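Local atomic coordinates of signal recognition particle 54 kDa protein (Aeropyrum pernix, PDB entry 7EPK), a protein that belongs to the SRP54 family of signal recognition particle proteins, joining a helical bundle, a P-loop GTPase-type domain and a signal peptide binding domain. Residues A[89-93]-A[119-125]; A[197-202]-A[231-236]. All blocks are in the same frame, centred on the assembly; numbering follows the deposited sequence.

One polar and one apolar contact illustrate how the parts of this P-loop protein are held together. Interaction 1 joins the loop 89-93, which leads into the first strand of the sheet, 97-102, to the C-terminal end of helix 109-122 by a salt bridge and a tyrosine hydroxyl. Interaction 2 packs helix 194-208 on helix 225-235 without a hydrogen bond between the two segments. Their centres lie 26 Å apart and their nearest atoms about 14 Å, so they do not touch. The nucleotide is nearer the second: the Phe232 side chain is about 10 Å from GDP and the Leu197 side chain about 10 Å from the magnesium ion, against about 13 Å from GDP for Tyr119.

Interaction 1 (A[89-93]-A[119-125]); sequences QVDPP and YYVRRGY
Tyr120 and Val90 meet through a single hydrogen bond in the tightly packed half of this contact. The phenol OH of Tyr120 donates to Val90 O at 3.0 Å, with a C=O...donor angle of 158° and the donor tilted moderately from the carbonyl plane. One face of the Tyr120 ring lies under Tyr119, whose CD2 sits over its centre, while Pro92 CD approaches the ring obliquely, 4.0 Å from Tyr120 CE1. Val90 sets its CG2 methyl over one face of the Arg123 guanidinium; the closeness of the same methyl to Tyr119 is doubtful in this model. Both tyrosines are buried and reach Phe268 of strand 265-270.

Toward solvent the contact becomes ionic. Asp91 meets exposed Arg123 at about a right angle: Arg123 NE reaches the syn lone pair of Asp91 OD1 at 2.8 Å, from a guanidinium whose plane is 38° from that of the carboxylate. Arg123 NH2 adds two weak bonds, to OD1 and OD2. A bend at chi3 (63°), after an anti chi2, brings the guanidinium to the acid. Beside it Tyr125 brings its OH to 3.7 Å from Pro92 CD.

Arg123 stands just where the helix ends. Gly124, with positive phi, is the C-prime residue of a Schellman motif, closed by Tyr125 N to Tyr120 O and Gly124 N to Val121 O. The chemistry implies a graded attachment, a buried phenol satisfying a loop carbonyl inside and a salt bridge outside, whose strength solvent would probably temper.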
ATOM      1  N   GLN A  89       0.933  -8.459  -3.388  1.00105.73           N
ATOM      2  CA  GLN A  89       0.966  -9.806  -4.048  1.00100.99           C
ATOM      3  C   GLN A  89       0.728 -10.912  -3.017  1.00 84.40           C
ATOM      4  O   GLN A  89       1.642 -11.712  -2.786  1.00 67.89           O
ATOM      5  CB  GLN A  89       2.292 -10.105  -4.763  1.00106.04           C
ATOM      6  CG  GLN A  89       2.331 -11.485  -5.443  1.00102.82           C
ATOM      7  CD  GLN A  89       3.664 -12.205  -5.384  1.00101.81           C
ATOM      8  OE1 GLN A  89       4.489 -12.007  -4.487  1.00 84.45           O
ATOM      9  NE2 GLN A  89       3.881 -13.077  -6.358  1.00 96.09           N
ATOM     10  N   VAL A  90      -0.477 -10.996  -2.466  1.00 76.35           N
ATOM     11  CA  VAL A  90      -0.786 -11.976  -1.388  1.00 72.28           C
ATOM     12  C   VAL A  90      -1.154 -13.332  -2.010  1.00 72.12           C
ATOM     13  O   VAL A  90      -0.803 -14.362  -1.398  1.00 81.63           O
ATOM     14  CB  VAL A  90      -1.877 -11.456  -0.441  1.00 69.21           C
ATOM     15  CG1 VAL A  90      -2.908 -10.592  -1.158  1.00 68.34           C
ATOM     16  CG2 VAL A  90      -2.531 -12.611   0.311  1.00 70.09           C
ATOM     17  N   ASP A  91      -1.834 -13.338  -3.160  1.00 59.87           N
ATOM     18  CA  ASP A  91      -2.227 -14.571  -3.890  1.00 57.95           C
ATOM     19  C   ASP A  91      -1.118 -14.904  -4.873  1.00 51.33           C
ATOM     20  O   ASP A  91      -0.572 -14.002  -5.485  1.00 59.73           O
ATOM     21  CB  ASP A  91      -3.560 -14.416  -4.632  1.00 63.53           C
ATOM     22  CG  ASP A  91      -4.737 -14.050  -3.737  1.00 70.46           C
ATOM     23  OD1 ASP A  91      -4.847 -14.646  -2.641  1.00 65.81           O
ATOM     24  OD2 ASP A  91      -5.509 -13.128  -4.119  1.00 79.83           O
ATOM     25  N   PRO A  92      -0.745 -16.190  -5.059  1.00 50.04           N
ATOM     26  CA  PRO A  92       0.231 -16.580  -6.066  1.00 49.67           C
ATOM     27  C   PRO A  92      -0.360 -16.353  -7.438  1.00 42.85           C
ATOM     28  O   PRO A  92      -1.551 -16.526  -7.596  1.00 49.72           O
ATOM     29  CB  PRO A  92       0.413 -18.088  -5.862  1.00 50.28           C
ATOM     30  CG  PRO A  92      -0.895 -18.500  -5.268  1.00 50.83           C
ATOM     31  CD  PRO A  92      -1.237 -17.364  -4.329  1.00 54.19           C
ATOM     32  N   PRO A  93       0.451 -16.019  -8.459  1.00 40.26           N
ATOM     33  CA  PRO A  93      -0.074 -15.713  -9.788  1.00 41.98           C
ATOM     34  C   PRO A  93      -0.397 -16.941 -10.628  1.00 43.00           C
ATOM     35  O   PRO A  93      -0.800 -16.723 -11.727  1.00 45.29           O
ATOM     36  CB  PRO A  93       1.093 -15.032 -10.496  1.00 40.96           C
ATOM     37  CG  PRO A  93       2.301 -15.707  -9.857  1.00 44.02           C
ATOM     38  CD  PRO A  93       1.918 -15.933  -8.399  1.00 39.81           C
ATOM     39  N   TYR A 119      -3.262 -19.316   6.579  1.00 76.09           N
ATOM     40  CA  TYR A 119      -3.556 -18.041   5.891  1.00 72.52           C
ATOM     41  C   TYR A 119      -4.130 -18.343   4.509  1.00 69.08           C
ATOM     42  O   TYR A 119      -5.146 -17.728   4.109  1.00 74.03           O
ATOM     43  CB  TYR A 119      -2.297 -17.175   5.820  1.00 75.53           C
ATOM     44  CG  TYR A 119      -2.503 -15.917   5.028  1.00 60.17           C
ATOM     45  CD1 TYR A 119      -3.161 -14.835   5.582  1.00 64.47           C
ATOM     46  CD2 TYR A 119      -2.112 -15.845   3.712  1.00 56.01           C
ATOM     47  CE1 TYR A 119      -3.397 -13.685   4.848  1.00 65.49           C
ATOM     48  CE2 TYR A 119      -2.344 -14.706   2.961  1.00 66.60           C
ATOM     49  CZ  TYR A 119      -2.988 -13.623   3.530  1.00 64.05           C
ATOM     50  OH  TYR A 119      -3.198 -12.503   2.788  1.00 65.18           O
ATOM     51  N   TYR A 120      -3.503 -19.263   3.787  1.00 68.97           N
ATOM     52  CA  TYR A 120      -3.898 -19.571   2.389  1.00 77.66           C
ATOM     53  C   TYR A 120      -5.124 -20.491   2.384  1.00 77.47           C
ATOM     54  O   TYR A 120      -5.930 -20.399   1.413  1.00 62.55           O
ATOM     55  CB  TYR A 120      -2.723 -20.158   1.608  1.00 77.17           C
ATOM     56  CG  TYR A 120      -1.736 -19.127   1.125  1.00 77.60           C
ATOM     57  CD1 TYR A 120      -2.055 -18.249   0.101  1.00 71.68           C
ATOM     58  CD2 TYR A 120      -0.477 -19.037   1.690  1.00 74.73           C
ATOM     59  CE1 TYR A 120      -1.144 -17.313  -0.350  1.00 72.48           C
ATOM     60  CE2 TYR A 120       0.447 -18.110   1.246  1.00 76.54           C
ATOM     61  CZ  TYR A 120       0.113 -17.242   0.226  1.00 74.85           C
ATOM     62  OH  TYR A 120       1.038 -16.338  -0.205  1.00 80.09           O
ATOM     63  N   VAL A 121      -5.261 -21.346   3.410  1.00 78.94           N
ATOM     64  CA  VAL A 121      -6.444 -22.252   3.541  1.00 86.17           C
ATOM     65  C   VAL A 121      -7.696 -21.363   3.613  1.00 82.94           C
ATOM     66  O   VAL A 121      -8.560 -21.507   2.707  1.00 76.33           O
ATOM     67  CB  VAL A 121      -6.330 -23.230   4.728  1.00 82.38           C
ATOM     68  CG1 VAL A 121      -7.624 -24.002   4.937  1.00 78.68           C
ATOM     69  CG2 VAL A 121      -5.169 -24.199   4.550  1.00 80.20           C
ATOM     70  N   ARG A 122      -7.732 -20.432   4.580  1.00 77.75           N
ATOM     71  CA  ARG A 122      -8.850 -19.475   4.819  1.00 87.25           C
ATOM     72  C   ARG A 122      -9.192 -18.694   3.537  1.00 85.01           C
ATOM     73  O   ARG A 122     -10.391 -18.443   3.319  1.00100.92           O
ATOM     74  CB  ARG A 122      -8.517 -18.526   5.973  1.00 93.92           C
ATOM     75  CG  ARG A 122      -9.624 -17.526   6.295  1.00110.07           C
ATOM     76  CD  ARG A 122      -9.127 -16.333   7.098  1.00129.31           C
ATOM     77  NE  ARG A 122      -7.992 -15.666   6.455  1.00143.92           N
ATOM     78  CZ  ARG A 122      -7.095 -14.882   7.063  1.00134.67           C
ATOM     79  NH1 ARG A 122      -7.171 -14.626   8.361  1.00125.53           N
ATOM     80  NH2 ARG A 122      -6.114 -14.353   6.349  1.00121.34           N
ATOM     81  N   ARG A 123      -8.208 -18.345   2.701  1.00 75.50           N
ATOM     82  CA  ARG A 123      -8.440 -17.668   1.393  1.00 64.17           C
ATOM     83  C   ARG A 123      -8.884 -18.678   0.330  1.00 61.78           C
ATOM     84  O   ARG A 123      -8.806 -18.325  -0.882  1.00 54.51           O
ATOM     85  CB  ARG A 123      -7.170 -16.969   0.904  1.00 70.56           C
ATOM     86  CG  ARG A 123      -6.658 -15.879   1.829  1.00 73.89           C
ATOM     87  CD  ARG A 123      -5.511 -15.171   1.146  1.00 73.25           C
ATOM     88  NE  ARG A 123      -5.909 -14.493  -0.074  1.00 60.83           N
ATOM     89  CZ  ARG A 123      -6.472 -13.294  -0.102  1.00 63.12           C
ATOM     90  NH1 ARG A 123      -6.728 -12.655   1.026  1.00 63.84           N
ATOM     91  NH2 ARG A 123      -6.781 -12.731  -1.255  1.00 64.85           N
ATOM     92  N   GLY A 124      -9.265 -19.891   0.750  1.00 62.13           N
ATOM     93  CA  GLY A 124      -9.913 -20.913  -0.095  1.00 68.38           C
ATOM     94  C   GLY A 124      -8.929 -21.656  -0.980  1.00 69.80           C
ATOM     95  O   GLY A 124      -9.333 -22.143  -2.052  1.00 72.04           O
ATOM     96  N   TYR A 125      -7.674 -21.754  -0.559  1.00 69.26           N
ATOM     97  CA  TYR A 125      -6.630 -22.523  -1.279  1.00 63.05           C
ATOM     98  C   TYR A 125      -6.556 -23.909  -0.617  1.00 62.36           C
ATOM     99  O   TYR A 125      -6.661 -23.970   0.643  1.00 51.73           O
ATOM    100  CB  TYR A 125      -5.310 -21.734  -1.271  1.00 58.20           C
ATOM    101  CG  TYR A 125      -5.189 -20.650  -2.318  1.00 55.92           C
ATOM    102  CD1 TYR A 125      -5.118 -20.977  -3.664  1.00 53.17           C
ATOM    103  CD2 TYR A 125      -5.101 -19.301  -1.983  1.00 53.78           C
ATOM    104  CE1 TYR A 125      -4.984 -20.013  -4.648  1.00 48.37           C
ATOM    105  CE2 TYR A 125      -4.977 -18.319  -2.958  1.00 50.86           C
ATOM    106  CZ  TYR A 125      -4.918 -18.675  -4.299  1.00 51.64           C
ATOM    107  OH  TYR A 125      -4.782 -17.753  -5.306  1.00 52.51           O
TER

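Interaction 2 (A[197-202]-A[231-236]); sequences LLDEMK and RFHKST
Arg231 opens the second segment with its backbone O packed against Leu198 CD2, 4.0 Å away. The charged end of Arg231 leads elsewhere, into a salt bridge between its NE and Glu194, at the start of the partner helix.

Phe232 gives the contact its aromatic surface. Leu198 crosses it at about a right angle and sets CD1 over one face in a CH-pi contact, 4.2 Å from the ring centroid and 23° off the ring normal. Met201 CG comes in at the ring edge and Leu197 CD2 obliquely, 4.3 Å from Phe232 CZ.

One turn on, Ser235 points its CB toward the other helix. That CB packs 3.6 Å from Leu198 O, while Lys202 CE passes 3.6 Å from Ser235 CA. The Lys202 chain, extended up to a bend at chi3, lays its aliphatic part along this end of the helix. With chi1 at 68°, Ser235 OG turns back to bond Phe232 O.

Thr236, the first residue past the helix, bonds the same oxygen through OG1 and through its backbone N, so three donors grip Phe232 O. That leaves the Thr236 methyl, CG2, for the partner helix, 3.8 Å from Met201 CB.

The axes of the segments 197-202 and 231-235 approach to 9.4 Å with a crossing angle of -39°, side by side against the sheet: Met201, Phe232 and Thr236 all rest on Val102 of strand 97-102, and Phe232 and Thr236 also touch strand 212-218 at Leu215 and Val213. Phe232 further touches Val104, in the loop after strand 97-102 that fits a P-loop.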
ATOM      1  N   LEU A 197      24.212 -27.254   5.466  1.00 81.48           N
ATOM      2  CA  LEU A 197      22.837 -26.671   5.439  1.00 77.97           C
ATOM      3  C   LEU A 197      22.581 -25.960   4.097  1.00 75.40           C
ATOM      4  O   LEU A 197      21.539 -26.230   3.481  1.00 70.62           O
ATOM      5  CB  LEU A 197      22.680 -25.703   6.620  1.00 69.41           C
ATOM      6  CG  LEU A 197      21.262 -25.224   6.901  1.00 68.69           C
ATOM      7  CD1 LEU A 197      20.378 -26.373   7.345  1.00 69.29           C
ATOM      8  CD2 LEU A 197      21.251 -24.131   7.951  1.00 70.62           C
ATOM      9  N   LEU A 198      23.498 -25.094   3.657  1.00 75.41           N
ATOM     10  CA  LEU A 198      23.379 -24.362   2.368  1.00 74.73           C
ATOM     11  C   LEU A 198      23.310 -25.376   1.231  1.00 71.41           C
ATOM     12  O   LEU A 198      22.414 -25.246   0.376  1.00 72.92           O
ATOM     13  CB  LEU A 198      24.552 -23.390   2.181  1.00 80.96           C
ATOM     14  CG  LEU A 198      24.283 -21.930   2.567  1.00 83.75           C
ATOM     15  CD1 LEU A 198      23.333 -21.815   3.756  1.00 84.49           C
ATOM     16  CD2 LEU A 198      25.587 -21.202   2.863  1.00 83.86           C
ATOM     17  N   ASP A 199      24.199 -26.365   1.237  1.00 71.79           N
ATOM     18  CA  ASP A 199      24.248 -27.387   0.158  1.00 77.12           C
ATOM     19  C   ASP A 199      22.957 -28.221   0.220  1.00 71.53           C
ATOM     20  O   ASP A 199      22.520 -28.749  -0.834  1.00 71.35           O
ATOM     21  CB  ASP A 199      25.552 -28.195   0.232  1.00 85.43           C
ATOM     22  CG  ASP A 199      26.780 -27.432  -0.253  1.00 89.63           C
ATOM     23  OD1 ASP A 199      26.807 -26.187  -0.104  1.00 83.06           O
ATOM     24  OD2 ASP A 199      27.703 -28.086  -0.788  1.00 97.43           O
ATOM     25  N   GLU A 200      22.333 -28.320   1.397  1.00 64.00           N
ATOM     26  CA  GLU A 200      21.080 -29.100   1.565  1.00 66.51           C
ATOM     27  C   GLU A 200      19.906 -28.358   0.894  1.00 71.38           C
ATOM     28  O   GLU A 200      19.123 -29.022   0.135  1.00 62.96           O
ATOM     29  CB  GLU A 200      20.838 -29.384   3.045  1.00 66.46           C
ATOM     30  CG  GLU A 200      19.735 -30.403   3.268  1.00 70.11           C
ATOM     31  CD  GLU A 200      19.716 -31.014   4.653  1.00 71.57           C
ATOM     32  OE1 GLU A 200      19.035 -30.449   5.530  1.00 61.41           O
ATOM     33  OE2 GLU A 200      20.373 -32.064   4.834  1.00 80.50           O
ATOM     34  N   MET A 201      19.797 -27.042   1.155  1.00 68.16           N
ATOM     35  CA  MET A 201      18.779 -26.115   0.584  1.00 60.68           C
ATOM     36  C   MET A 201      18.894 -26.127  -0.949  1.00 59.39           C
ATOM     37  O   MET A 201      17.874 -26.375  -1.637  1.00 61.71           O
ATOM     38  CB  MET A 201      18.969 -24.686   1.118  1.00 60.10           C
ATOM     39  CG  MET A 201      18.791 -24.508   2.637  1.00 60.61           C
ATOM     40  SD  MET A 201      17.265 -25.228   3.348  1.00 63.19           S
ATOM     41  CE  MET A 201      17.848 -26.871   3.767  1.00 57.39           C
ATOM     42  N   LYS A 202      20.104 -25.906  -1.464  1.00 57.32           N
ATOM     43  CA  LYS A 202      20.419 -25.911  -2.915  1.00 56.13           C
ATOM     44  C   LYS A 202      19.993 -27.236  -3.557  1.00 53.14           C
ATOM     45  O   LYS A 202      19.661 -27.234  -4.741  1.00 56.03           O
ATOM     46  CB  LYS A 202      21.919 -25.671  -3.094  1.00 63.29           C
ATOM     47  CG  LYS A 202      22.449 -25.796  -4.519  1.00 70.84           C
ATOM     48  CD  LYS A 202      23.884 -25.295  -4.679  1.00 82.64           C
ATOM     49  CE  LYS A 202      24.084 -23.857  -4.227  1.00 85.40           C
ATOM     50  NZ  LYS A 202      25.452 -23.358  -4.515  1.00 89.46           N
ATOM     51  N   ARG A 231      24.300 -15.114   2.342  1.00 61.55           N
ATOM     52  CA  ARG A 231      24.584 -16.564   2.426  1.00 69.56           C
ATOM     53  C   ARG A 231      23.434 -17.356   1.800  1.00 74.34           C
ATOM     54  O   ARG A 231      23.696 -18.203   0.922  1.00 71.00           O
ATOM     55  CB  ARG A 231      24.797 -16.986   3.878  1.00 69.15           C
ATOM     56  CG  ARG A 231      26.262 -17.157   4.243  1.00 72.36           C
ATOM     57  CD  ARG A 231      26.636 -16.263   5.397  1.00 74.53           C
ATOM     58  NE  ARG A 231      25.752 -16.455   6.539  1.00 68.33           N
ATOM     59  CZ  ARG A 231      25.699 -15.629   7.575  1.00 69.27           C
ATOM     60  NH1 ARG A 231      26.494 -14.571   7.607  1.00 74.44           N
ATOM     61  NH2 ARG A 231      24.859 -15.860   8.572  1.00 65.74           N
ATOM     62  N   PHE A 232      22.207 -17.119   2.257  1.00 75.97           N
ATOM     63  CA  PHE A 232      21.029 -17.916   1.835  1.00 73.27           C
ATOM     64  C   PHE A 232      20.689 -17.601   0.378  1.00 69.73           C
ATOM     65  O   PHE A 232      20.280 -18.516  -0.359  1.00 81.23           O
ATOM     66  CB  PHE A 232      19.870 -17.714   2.807  1.00 69.32           C
ATOM     67  CG  PHE A 232      19.927 -18.664   3.974  1.00 68.79           C
ATOM     68  CD1 PHE A 232      19.630 -20.007   3.801  1.00 68.00           C
ATOM     69  CD2 PHE A 232      20.309 -18.223   5.230  1.00 67.30           C
ATOM     70  CE1 PHE A 232      19.688 -20.884   4.873  1.00 71.79           C
ATOM     71  CE2 PHE A 232      20.354 -19.095   6.306  1.00 66.60           C
ATOM     72  CZ  PHE A 232      20.040 -20.424   6.126  1.00 73.43           C
ATOM     73  N   HIS A 233      20.896 -16.358  -0.036  1.00 66.44           N
ATOM     74  CA  HIS A 233      20.583 -15.878  -1.407  1.00 73.47           C
ATOM     75  C   HIS A 233      21.502 -16.558  -2.430  1.00 70.67           C
ATOM     76  O   HIS A 233      21.099 -16.666  -3.610  1.00 70.10           O
ATOM     77  CB  HIS A 233      20.680 -14.350  -1.461  1.00 76.93           C
ATOM     78  CG  HIS A 233      20.220 -13.759  -2.746  1.00 74.14           C
ATOM     79  ND1 HIS A 233      18.940 -13.272  -2.902  1.00 66.08           N
ATOM     80  CD2 HIS A 233      20.858 -13.582  -3.923  1.00 75.25           C
ATOM     81  CE1 HIS A 233      18.815 -12.794  -4.123  1.00 75.47           C
ATOM     82  NE2 HIS A 233      19.976 -12.971  -4.769  1.00 76.80           N
ATOM     83  N   LYS A 234      22.698 -16.965  -2.004  1.00 68.22           N
ATOM     84  CA  LYS A 234      23.712 -17.598  -2.879  1.00 70.03           C
ATOM     85  C   LYS A 234      23.187 -18.978  -3.261  1.00 66.10           C
ATOM     86  O   LYS A 234      23.142 -19.269  -4.463  1.00 78.19           O
ATOM     87  CB  LYS A 234      25.066 -17.649  -2.161  1.00 80.58           C
ATOM     88  CG  LYS A 234      26.298 -17.831  -3.041  1.00 82.85           C
ATOM     89  CD  LYS A 234      27.603 -17.852  -2.256  1.00 87.66           C
ATOM     90  CE  LYS A 234      28.666 -16.923  -2.810  1.00 93.27           C
ATOM     91  NZ  LYS A 234      29.553 -16.401  -1.743  1.00 94.19           N
ATOM     92  N   SER A 235      22.782 -19.776  -2.270  1.00 74.46           N
ATOM     93  CA  SER A 235      22.385 -21.209  -2.421  1.00 81.27           C
ATOM     94  C   SER A 235      21.008 -21.312  -3.091  1.00 74.64           C
ATOM     95  O   SER A 235      20.856 -22.101  -4.023  1.00 71.81           O
ATOM     96  CB  SER A 235      22.384 -21.923  -1.088  1.00 78.37           C
ATOM     97  OG  SER A 235      21.339 -21.434  -0.259  1.00 83.53           O
ATOM     98  N   THR A 236      20.041 -20.543  -2.597  1.00 68.70           N
ATOM     99  CA  THR A 236      18.646 -20.499  -3.093  1.00 62.46           C
ATOM    100  C   THR A 236      18.235 -19.038  -3.224  1.00 63.81           C
ATOM    101  O   THR A 236      17.807 -18.442  -2.224  1.00 60.93           O
ATOM    102  CB  THR A 236      17.719 -21.260  -2.141  1.00 57.84           C
ATOM    103  OG1 THR A 236      17.837 -20.616  -0.874  1.00 57.22           O
ATOM    104  CG2 THR A 236      18.071 -22.727  -2.027  1.00 57.35           C
TER